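Local coordinates for protein major pepsin inhibitor 3 (Ascaris suum, PDB 1F32) that inhibits the aspartic protease pepsin as a secreted protein inhibitor of the I33 family, at residues V45-T49 with N50-D54. Sequence-based numbering, arbitrary orientation.
Sequences VEDCT and NVKHD
The Cys48 carbonyl accepts the Asp54 amide just past the end of helix 35-52 in a nearly straight bond (Asp54 N to Cys48 O, 2.8 Å), met from above the carbonyl plane. One residue earlier, Asp47 O is gripped twice, by Val51 N at 3.0 Å and by Lys52 N at 2.9 Å, the second bond being a wider, pi-type link. His53 then leaves helical geometry with positive phi (57°) and presents the ND1 edge of its ring to Thr49 O. ND1 donates to that oxygen at 3.2 Å, the bond lying in both the ring plane and the carbonyl plane, which helps set the rotation of the imidazole. Thr49 OG1, set beside its own backbone N (chi1 -54°), bonds Val45 O at 2.9 Å from the opposite face to Thr49 N. This tight part is backbone carbonyls and amides around buried Cys48, whose SG is disulfide-bonded to Cys59, while Asp54 OD1 bonds Ala56 N. On the solvent side, the exposed ends of Glu46, Asn50 and Lys52 and the partly exposed Asp47 are joined by isolated side-chain links. Glu46 bends at chi2 (-108°) and crosses Asn50 at about a right angle; Asn50 ND2 gives a straight bond to Glu46 OE1 at 2.8 Å, in the amide plane but above the carboxylate. Farther round, Lys52 bends at its last torsion and lays CE against Asp47 OD2 (2.9 Å), with NZ of the salt bridge farther off at 3.4 Å. Together these contacts form a helix C-terminus widened by a pi-type turn and ended by a positive-phi residue, tied by disulfide to the following helix 57-60.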
loop_
_atom_site.group_PDB
_atom_site.type_symbol
_atom_site.label_atom_id
_atom_site.label_comp_id
_atom_site.label_asym_id
_atom_site.label_seq_id
_atom_site.Cartn_x
_atom_site.Cartn_y
_atom_site.Cartn_z
ATOM N N VAL A 45 8.251 8.457 -13.836
ATOM C CA VAL A 45 8.674 7.322 -13.012
ATOM C C VAL A 45 9.512 6.343 -13.823
ATOM O O VAL A 45 10.549 5.851 -13.352
ATOM C CB VAL A 45 7.452 6.563 -12.426
ATOM C CG1 VAL A 45 7.914 5.310 -11.684
ATOM C CG2 VAL A 45 6.708 7.461 -11.463
ATOM N N GLU A 46 9.068 6.055 -15.044
ATOM C CA GLU A 46 9.795 5.117 -15.900
ATOM C C GLU A 46 11.159 5.698 -16.261
ATOM O O GLU A 46 12.159 4.996 -16.251
ATOM C CB GLU A 46 9.004 4.831 -17.180
ATOM C CG GLU A 46 9.219 3.422 -17.793
ATOM C CD GLU A 46 10.035 3.402 -19.100
ATOM O OE1 GLU A 46 11.290 3.373 -19.041
ATOM O OE2 GLU A 46 9.419 3.406 -20.198
ATOM N N ASP A 47 11.192 6.990 -16.570
ATOM C CA ASP A 47 12.442 7.641 -16.926
ATOM C C ASP A 47 13.386 7.633 -15.733
ATOM O O ASP A 47 14.556 7.241 -15.853
ATOM C CB ASP A 47 12.198 9.087 -17.359
ATOM C CG ASP A 47 13.483 9.790 -17.760
ATOM O OD1 ASP A 47 14.010 9.487 -18.845
ATOM O OD2 ASP A 47 13.979 10.626 -16.985
ATOM N N CYS A 48 12.878 8.063 -14.581
ATOM C CA CYS A 48 13.679 8.109 -13.369
ATOM C C CYS A 48 14.248 6.750 -13.001
ATOM O O CYS A 48 15.441 6.608 -12.760
ATOM C CB CYS A 48 12.853 8.623 -12.185
ATOM S SG CYS A 48 12.477 10.393 -12.300
ATOM N N THR A 49 13.376 5.752 -12.973
ATOM C CA THR A 49 13.780 4.412 -12.589
ATOM C C THR A 49 14.624 3.661 -13.605
ATOM O O THR A 49 15.735 3.229 -13.282
ATOM C CB THR A 49 12.552 3.542 -12.251
ATOM O OG1 THR A 49 11.754 4.211 -11.269
ATOM C CG2 THR A 49 13.001 2.192 -11.694
ATOM N N ASN A 50 14.114 3.522 -14.830
ATOM C CA ASN A 50 14.817 2.751 -15.856
ATOM C C ASN A 50 15.964 3.428 -16.608
ATOM O O ASN A 50 16.866 2.750 -17.110
ATOM C CB ASN A 50 13.821 2.223 -16.892
ATOM C CG ASN A 50 12.681 1.433 -16.271
ATOM O OD1 ASN A 50 12.886 0.649 -15.345
ATOM N ND2 ASN A 50 11.472 1.626 -16.797
ATOM N N VAL A 51 15.928 4.752 -16.705
ATOM C CA VAL A 51 16.974 5.467 -17.436
ATOM C C VAL A 51 17.958 6.171 -16.513
ATOM O O VAL A 51 19.171 5.992 -16.630
ATOM C CB VAL A 51 16.351 6.484 -18.438
ATOM C CG1 VAL A 51 17.449 7.172 -19.261
ATOM C CG2 VAL A 51 15.388 5.756 -19.370
ATOM N N LYS A 52 17.454 6.965 -15.578
ATOM C CA LYS A 52 18.370 7.662 -14.681
ATOM C C LYS A 52 18.840 6.805 -13.509
ATOM O O LYS A 52 19.860 7.112 -12.875
ATOM C CB LYS A 52 17.714 8.942 -14.166
ATOM C CG LYS A 52 17.348 9.921 -15.285
ATOM C CD LYS A 52 16.909 11.268 -14.730
ATOM C CE LYS A 52 16.204 12.111 -15.792
ATOM N NZ LYS A 52 16.967 12.196 -17.063
ATOM N N HIS A 53 18.105 5.725 -13.235
ATOM C CA HIS A 53 18.394 4.820 -12.109
ATOM C C HIS A 53 18.374 5.668 -10.835
ATOM O O HIS A 53 19.276 5.597 -10.001
ATOM C CB HIS A 53 19.770 4.141 -12.251
ATOM C CG HIS A 53 19.851 3.114 -13.345
ATOM N ND1 HIS A 53 18.743 2.502 -13.892
ATOM C CD2 HIS A 53 20.922 2.574 -13.974
ATOM C CE1 HIS A 53 19.127 1.635 -14.814
ATOM N NE2 HIS A 53 20.446 1.659 -14.884
ATOM N N ASP A 54 17.319 6.468 -10.704
ATOM C CA ASP A 54 17.150 7.378 -9.575
ATOM C C ASP A 54 15.696 7.324 -9.111
ATOM O O ASP A 54 14.804 7.788 -9.815
ATOM C CB ASP A 54 17.492 8.796 -10.026
ATOM C CG ASP A 54 17.417 9.810 -8.900
ATOM O OD1 ASP A 54 16.962 9.459 -7.801
ATOM O OD2 ASP A 54 17.817 10.967 -9.128
#